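Local coordinates for FAD-dependent pyridine nucleotide-disulphide oxidoreductase (Desulfovibrio vulgaris, PDB 3IWA), which probably uses bound FAD to pass electrons from a reduced pyridine nucleotide to a disulphide or related acceptor, as flavin disulphide reductases do, at residues L208-V217 with K343-G351; I298-F309 with T332-W340. All coordinates share one frame; numbering follows the deposited sequence.

Contact 1. Residues L208-V217 with K343-G351; sequences LRHDLEKNDV and KLFEGSASG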
# COMPACT_ATOMS: atom_id res chain seq x y z
N LEU A 208 -14.37 -17.10 1.46
CA LEU A 208 -15.15 -16.29 2.38
C LEU A 208 -16.38 -17.09 2.81
O LEU A 208 -16.75 -17.06 3.97
CB LEU A 208 -15.54 -14.93 1.77
CG LEU A 208 -14.48 -13.85 1.57
CD1 LEU A 208 -13.49 -14.20 0.40
CD2 LEU A 208 -15.15 -12.49 1.30
N ARG A 209 -17.00 -17.81 1.88
CA ARG A 209 -18.16 -18.65 2.19
C ARG A 209 -17.84 -19.62 3.32
O ARG A 209 -18.64 -19.75 4.25
CB ARG A 209 -18.67 -19.41 0.96
CG ARG A 209 -20.01 -20.10 1.18
CD ARG A 209 -20.54 -20.79 -0.08
NE ARG A 209 -21.80 -21.52 0.17
CZ ARG A 209 -22.78 -21.68 -0.71
NH1 ARG A 209 -22.74 -21.20 -1.94
NH2 ARG A 209 -23.88 -22.32 -0.33
N HIS A 210 -16.65 -20.24 3.27
CA HIS A 210 -16.28 -21.26 4.25
C HIS A 210 -16.11 -20.64 5.60
O HIS A 210 -16.52 -21.23 6.60
CB HIS A 210 -14.98 -21.99 3.89
CG HIS A 210 -14.51 -22.95 4.95
ND1 HIS A 210 -13.35 -22.76 5.68
CD2 HIS A 210 -15.06 -24.11 5.42
CE1 HIS A 210 -13.19 -23.77 6.52
NE2 HIS A 210 -14.22 -24.59 6.40
N ASP A 211 -15.47 -19.47 5.65
CA ASP A 211 -15.33 -18.76 6.89
C ASP A 211 -16.71 -18.62 7.52
O ASP A 211 -16.84 -18.85 8.72
CB ASP A 211 -14.65 -17.40 6.71
CG ASP A 211 -14.34 -16.71 8.06
OD1 ASP A 211 -15.28 -16.16 8.66
OD2 ASP A 211 -13.18 -16.68 8.52
N LEU A 212 -17.73 -18.29 6.74
CA LEU A 212 -19.08 -18.13 7.31
C LEU A 212 -19.69 -19.47 7.77
O LEU A 212 -20.21 -19.57 8.88
CB LEU A 212 -20.03 -17.44 6.33
CG LEU A 212 -19.70 -16.05 5.77
CD1 LEU A 212 -20.92 -15.55 5.08
CD2 LEU A 212 -19.25 -15.05 6.84
N GLU A 213 -19.63 -20.49 6.92
CA GLU A 213 -20.27 -21.75 7.21
C GLU A 213 -19.64 -22.52 8.38
O GLU A 213 -20.33 -23.25 9.07
CB GLU A 213 -20.27 -22.63 5.99
CG GLU A 213 -21.13 -22.10 4.90
CD GLU A 213 -20.89 -22.82 3.60
OE1 GLU A 213 -19.76 -23.34 3.44
OE2 GLU A 213 -21.82 -22.88 2.77
N LYS A 214 -18.35 -22.33 8.59
CA LYS A 214 -17.68 -23.05 9.65
C LYS A 214 -17.88 -22.35 10.99
O LYS A 214 -17.64 -22.93 12.06
CB LYS A 214 -16.21 -23.29 9.30
CG LYS A 214 -15.17 -22.56 10.10
CD LYS A 214 -13.76 -22.99 9.59
CE LYS A 214 -12.63 -22.77 10.59
NZ LYS A 214 -11.36 -22.36 9.86
N ASN A 215 -18.35 -21.11 10.95
CA ASN A 215 -18.76 -20.42 12.17
C ASN A 215 -20.30 -20.31 12.23
O ASN A 215 -20.83 -19.35 12.77
CB ASN A 215 -18.06 -19.06 12.30
CG ASN A 215 -16.54 -19.19 12.46
OD1 ASN A 215 -15.99 -19.02 13.56
ND2 ASN A 215 -15.86 -19.51 11.38
N ASP A 216 -20.98 -21.30 11.65
CA ASP A 216 -22.42 -21.52 11.82
C ASP A 216 -23.37 -20.59 11.06
O ASP A 216 -24.59 -20.66 11.26
CB ASP A 216 -22.81 -21.45 13.30
CG ASP A 216 -22.17 -22.54 14.13
OD1 ASP A 216 -21.48 -23.43 13.59
OD2 ASP A 216 -22.39 -22.51 15.35
N VAL A 217 -22.84 -19.73 10.21
CA VAL A 217 -23.70 -18.98 9.32
C VAL A 217 -24.02 -19.90 8.14
O VAL A 217 -23.12 -20.41 7.49
CB VAL A 217 -23.06 -17.68 8.84
CG1 VAL A 217 -23.92 -17.03 7.82
CG2 VAL A 217 -22.84 -16.77 10.02
N LYS A 343 -13.85 -7.87 7.34
CA LYS A 343 -13.34 -8.79 8.34
C LYS A 343 -14.45 -9.81 8.65
O LYS A 343 -15.60 -9.43 8.93
CB LYS A 343 -12.90 -8.01 9.58
CG LYS A 343 -12.58 -8.87 10.81
CD LYS A 343 -11.09 -9.20 10.97
CE LYS A 343 -10.87 -10.33 12.00
NZ LYS A 343 -11.54 -11.63 11.62
N LEU A 344 -14.10 -11.09 8.54
CA LEU A 344 -15.02 -12.21 8.79
C LEU A 344 -14.62 -12.87 10.12
O LEU A 344 -13.97 -12.24 10.95
CB LEU A 344 -15.06 -13.19 7.60
CG LEU A 344 -15.40 -12.61 6.22
CD1 LEU A 344 -15.26 -13.64 5.14
CD2 LEU A 344 -16.79 -12.06 6.22
N PHE A 345 -15.00 -14.11 10.36
CA PHE A 345 -14.75 -14.70 11.67
C PHE A 345 -13.27 -14.85 11.91
O PHE A 345 -12.74 -14.33 12.88
CB PHE A 345 -15.50 -16.01 11.83
CG PHE A 345 -16.97 -15.82 11.96
CD1 PHE A 345 -17.54 -15.55 13.19
CD2 PHE A 345 -17.78 -15.84 10.84
CE1 PHE A 345 -18.92 -15.35 13.32
CE2 PHE A 345 -19.15 -15.65 10.94
CZ PHE A 345 -19.73 -15.40 12.19
N GLU A 346 -12.59 -15.54 11.01
CA GLU A 346 -11.14 -15.76 11.12
C GLU A 346 -10.36 -15.09 9.98
O GLU A 346 -9.30 -14.53 10.21
CB GLU A 346 -10.85 -17.27 11.17
CG GLU A 346 -11.51 -18.00 12.35
CD GLU A 346 -12.00 -19.39 11.97
OE1 GLU A 346 -11.21 -20.13 11.32
OE2 GLU A 346 -13.15 -19.75 12.30
N GLY A 347 -10.87 -15.12 8.76
CA GLY A 347 -10.17 -14.46 7.67
C GLY A 347 -10.63 -13.04 7.44
O GLY A 347 -11.61 -12.60 8.02
N SER A 348 -9.89 -12.35 6.58
CA SER A 348 -10.23 -11.04 6.07
C SER A 348 -10.14 -11.11 4.58
O SER A 348 -9.32 -11.82 4.06
CB SER A 348 -9.24 -10.01 6.55
OG SER A 348 -9.47 -9.74 7.92
N ALA A 349 -11.00 -10.39 3.90
CA ALA A 349 -10.95 -10.28 2.46
C ALA A 349 -10.80 -8.80 2.11
O ALA A 349 -11.31 -7.95 2.81
CB ALA A 349 -12.20 -10.87 1.85
N SER A 350 -10.11 -8.49 1.00
CA SER A 350 -9.89 -7.11 0.60
C SER A 350 -9.62 -7.04 -0.89
O SER A 350 -9.26 -8.03 -1.48
CB SER A 350 -8.73 -6.51 1.39
OG SER A 350 -8.67 -5.13 1.15
N GLY A 351 -9.82 -5.87 -1.49
CA GLY A 351 -9.69 -5.70 -2.96
C GLY A 351 -9.92 -4.27 -3.50
O GLY A 351 -10.14 -3.34 -2.76
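Asp-211 points its carboxylate from the end of helix 202-214 into the turn between strands 340-343 and 348-353, where three successive backbone N-H groups receive it. Asp-211 OD1 accepts from Phe-345 N at 2.7 Å, met on the syn side but somewhat out of the carboxylate plane. Asp-211 OD2 accepts twice: Glu-346 N, 2.8 Å away, lies on its syn lone pair, while Gly-347 N comes from above the carboxylate plane in the straightest of the three bonds (169°). CG of Asp-211 stands anti to the backbone N (chi1 -173°), which carries both oxygens across to the turn. Three donors on its two oxygens probably fix the rotation of this buried carboxylate, and the N-H groups probably favour its ionised form.

One turn earlier in the helix, Leu-208 packs tightly: its CD2 presses on CB of Ala-349 at 3.4 Å, closer than usual for two carbons, and CD1 of Leu-344 sits against CB of Leu-208. Asn-215 lays its amide almost parallel to the Phe-345 ring (planes 5° apart), with its CB in a CH-pi contact 3.5 Å from the ring centroid. Toward solvent the contact thins to polar ends. There Lys-214 NZ meets the syn lone pair of Glu-346 OE1 at 2.7 Å in a salt bridge, and Asn-215 ND2 is shared between Glu-346 OE2 and the backbone O of Asp-211.

Asp-216, with positive phi, closes the helix in a Schellman motif. The contact thus docks the C-terminal end of helix 202-214 on the turn of a beta-hairpin, joining the pyridine nucleotide-disulphide oxidoreductase region to the dimerisation domain characteristic of this family.

Contact 2. Residues I298-F309 with T332-W340; sequences IPNLVTGKPGFF and TFPGAVGSW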
# COMPACT_ATOMS: atom_id res chain seq x y z
N ILE A 298 -19.66 9.07 -9.89
CA ILE A 298 -18.36 9.65 -10.20
C ILE A 298 -17.60 8.67 -11.11
O ILE A 298 -17.93 7.52 -11.18
CB ILE A 298 -17.53 9.86 -8.96
CG1 ILE A 298 -17.35 8.53 -8.22
CG2 ILE A 298 -18.18 10.87 -8.06
CD1 ILE A 298 -16.59 8.64 -6.96
N PRO A 299 -16.57 9.16 -11.81
CA PRO A 299 -15.85 8.31 -12.77
C PRO A 299 -15.25 7.06 -12.12
O PRO A 299 -14.64 7.15 -11.04
CB PRO A 299 -14.73 9.21 -13.25
CG PRO A 299 -15.20 10.60 -12.99
CD PRO A 299 -15.95 10.49 -11.72
N ASN A 300 -15.47 5.91 -12.73
CA ASN A 300 -14.77 4.73 -12.32
C ASN A 300 -13.37 4.92 -12.87
O ASN A 300 -13.22 4.99 -14.07
CB ASN A 300 -15.42 3.48 -12.90
CG ASN A 300 -14.74 2.20 -12.47
OD1 ASN A 300 -13.55 2.00 -12.71
ND2 ASN A 300 -15.47 1.34 -11.83
N LEU A 301 -12.34 5.01 -12.02
CA LEU A 301 -10.99 5.26 -12.57
C LEU A 301 -10.30 4.07 -13.28
O LEU A 301 -9.21 4.22 -13.82
CB LEU A 301 -10.07 5.89 -11.52
CG LEU A 301 -10.62 7.20 -10.94
CD1 LEU A 301 -9.83 7.57 -9.72
CD2 LEU A 301 -10.59 8.34 -11.94
N VAL A 302 -10.89 2.88 -13.26
CA VAL A 302 -10.31 1.74 -13.97
C VAL A 302 -10.97 1.68 -15.34
O VAL A 302 -10.27 1.63 -16.35
CB VAL A 302 -10.53 0.40 -13.29
CG1 VAL A 302 -10.13 -0.77 -14.26
CG2 VAL A 302 -9.76 0.31 -11.98
N THR A 303 -12.30 1.73 -15.37
CA THR A 303 -13.02 1.60 -16.63
C THR A 303 -13.08 2.86 -17.45
O THR A 303 -13.34 2.79 -18.64
CB THR A 303 -14.48 1.19 -16.42
OG1 THR A 303 -15.18 2.24 -15.73
CG2 THR A 303 -14.58 -0.09 -15.65
N GLY A 304 -12.87 4.02 -16.82
CA GLY A 304 -12.98 5.31 -17.51
C GLY A 304 -14.43 5.69 -17.77
O GLY A 304 -14.72 6.63 -18.50
N LYS A 305 -15.34 4.95 -17.16
CA LYS A 305 -16.75 5.20 -17.33
C LYS A 305 -17.32 5.64 -15.99
O LYS A 305 -16.71 5.46 -14.94
CB LYS A 305 -17.48 3.94 -17.83
CG LYS A 305 -17.09 3.56 -19.26
CD LYS A 305 -18.20 2.76 -19.99
CE LYS A 305 -18.48 1.42 -19.29
NZ LYS A 305 -19.54 0.62 -19.96
N PRO A 306 -18.50 6.24 -16.03
CA PRO A 306 -19.20 6.60 -14.82
C PRO A 306 -19.48 5.41 -13.90
O PRO A 306 -19.93 4.36 -14.34
CB PRO A 306 -20.49 7.20 -15.35
CG PRO A 306 -20.04 7.88 -16.63
CD PRO A 306 -18.97 7.00 -17.19
N GLY A 307 -19.23 5.57 -12.62
CA GLY A 307 -19.52 4.51 -11.67
C GLY A 307 -20.32 4.98 -10.50
O GLY A 307 -20.67 6.16 -10.38
N PHE A 308 -20.59 4.05 -9.61
CA PHE A 308 -21.37 4.28 -8.43
C PHE A 308 -20.66 3.63 -7.23
O PHE A 308 -20.42 2.44 -7.24
CB PHE A 308 -22.79 3.73 -8.67
CG PHE A 308 -23.72 3.98 -7.52
CD1 PHE A 308 -23.93 5.26 -7.05
CD2 PHE A 308 -24.40 2.92 -6.92
CE1 PHE A 308 -24.78 5.51 -5.98
CE2 PHE A 308 -25.25 3.14 -5.83
CZ PHE A 308 -25.44 4.46 -5.35
N PHE A 309 -20.31 4.42 -6.23
CA PHE A 309 -19.50 3.93 -5.12
C PHE A 309 -20.10 4.29 -3.77
O PHE A 309 -19.63 5.19 -3.08
CB PHE A 309 -18.10 4.50 -5.22
CG PHE A 309 -17.42 4.14 -6.49
CD1 PHE A 309 -16.66 2.99 -6.58
CD2 PHE A 309 -17.54 4.96 -7.61
CE1 PHE A 309 -16.05 2.66 -7.74
CE2 PHE A 309 -16.91 4.63 -8.78
CZ PHE A 309 -16.17 3.48 -8.85
N THR A 332 -10.35 19.06 -5.61
CA THR A 332 -10.92 18.06 -6.51
C THR A 332 -10.91 16.63 -5.96
O THR A 332 -10.07 16.27 -5.15
CB THR A 332 -10.20 18.06 -7.87
OG1 THR A 332 -8.83 17.70 -7.68
CG2 THR A 332 -10.28 19.43 -8.53
N PHE A 333 -11.87 15.84 -6.40
CA PHE A 333 -11.97 14.41 -6.08
C PHE A 333 -12.18 13.73 -7.42
O PHE A 333 -13.19 13.97 -8.08
CB PHE A 333 -13.14 14.14 -5.14
CG PHE A 333 -13.16 12.76 -4.61
CD1 PHE A 333 -12.38 12.41 -3.51
CD2 PHE A 333 -13.90 11.78 -5.24
CE1 PHE A 333 -12.39 11.11 -3.05
CE2 PHE A 333 -13.90 10.50 -4.78
CZ PHE A 333 -13.16 10.16 -3.70
N PRO A 334 -11.20 12.91 -7.86
CA PRO A 334 -11.16 12.46 -9.26
C PRO A 334 -12.15 11.36 -9.66
O PRO A 334 -12.45 11.17 -10.85
CB PRO A 334 -9.72 11.92 -9.41
CG PRO A 334 -9.38 11.39 -8.01
CD PRO A 334 -10.05 12.43 -7.07
N GLY A 335 -12.63 10.63 -8.66
CA GLY A 335 -13.41 9.42 -8.90
C GLY A 335 -12.93 8.35 -7.95
O GLY A 335 -12.32 8.66 -6.94
N ALA A 336 -13.17 7.09 -8.30
CA ALA A 336 -12.81 5.99 -7.44
C ALA A 336 -12.46 4.74 -8.23
O ALA A 336 -12.82 4.61 -9.42
CB ALA A 336 -13.93 5.71 -6.48
N VAL A 337 -11.73 3.84 -7.56
CA VAL A 337 -11.52 2.50 -8.05
C VAL A 337 -12.22 1.41 -7.23
O VAL A 337 -12.24 0.26 -7.66
CB VAL A 337 -10.00 2.16 -8.19
CG1 VAL A 337 -9.32 3.18 -9.12
CG2 VAL A 337 -9.33 2.09 -6.83
N GLY A 338 -12.78 1.74 -6.07
CA GLY A 338 -13.59 0.75 -5.33
C GLY A 338 -12.88 -0.14 -4.30
O GLY A 338 -13.24 -1.28 -4.09
N SER A 339 -11.86 0.38 -3.65
CA SER A 339 -11.18 -0.33 -2.60
C SER A 339 -12.13 -0.75 -1.48
O SER A 339 -13.01 -0.00 -1.11
CB SER A 339 -10.11 0.58 -2.04
OG SER A 339 -9.29 1.06 -3.08
N TRP A 340 -11.91 -1.92 -0.90
CA TRP A 340 -12.82 -2.41 0.15
C TRP A 340 -12.08 -3.43 1.01
O TRP A 340 -11.07 -3.98 0.61
CB TRP A 340 -14.08 -3.05 -0.46
CG TRP A 340 -13.77 -4.22 -1.36
CD1 TRP A 340 -13.47 -4.16 -2.68
CD2 TRP A 340 -13.67 -5.60 -0.99
NE1 TRP A 340 -13.20 -5.44 -3.16
CE2 TRP A 340 -13.28 -6.32 -2.12
CE3 TRP A 340 -13.81 -6.29 0.22
CZ2 TRP A 340 -13.11 -7.72 -2.10
CZ3 TRP A 340 -13.63 -7.65 0.23
CH2 TRP A 340 -13.30 -8.35 -0.92
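Phe-309 lies with one ring face over the methyl of Ala-336, whose CB stands 3.6 Å from the ring centroid and only 3° off its normal, a centred CH-pi contact. Ala-336 N donates to Pro-299 O at 3.1 Å, nearly along the C=O axis. Ala-336 O accepts from Leu-301 N at 2.7 Å, with an N-H...O angle of 174°. Since these partners flank Asn-300 and the register runs 299-335, 300-336, 301-337, Asn-300 and Ala-336 form a single parallel bridge, just past strand 296-299, middle strand of a small mixed sheet and hairpin partner of 306-307. In that hairpin's loop, Asn-300 OD1 receives Val-302 N, an Asx turn, and Thr-303 N from above its carbonyl plane. Gly-335 CA makes a CA-H...O contact with Pro-299 O, 3.4 Å away. Ile-298 CG1 sits between the backbone N and the carbonyl carbon (chi1 57°), extending CD1 onto Gly-335 and to 3.9 Å from CE2 at the ring edge of Phe-333. Leu-301 spreads along the chain: CB touches Val-337 CG1 at 3.7 Å, CD1 lies near Gly-335 C and CD2 near Pro-334 O. Glu-436 of the second subunit accepts hydrogen bonds from Val-337 N and Gly-338 N.

Contact 2 is nested along the chain inside the loop that contact 1 closes, and their centres lie 27 Å apart. The segments nevertheless meet: Trp-340 N to Gly-351 O, 2.9 Å, a probable hydrogen bond, belongs to the antiparallel pairing of strands 340-343 and 348-353. Ser-350 OG adds a probable side-chain hydrogen bond to Trp-340 O at 2.7 Å. The hairpin therefore has one contact at each end, its turn against helix 202-214 in contact 1 and its incoming chain against residues 298-309 in contact 2. Both reach the second subunit, Ser-350 and Ser-339 each packing on its Val-438. No flavin is present in the model, so the distance of either contact from its site cannot be measured.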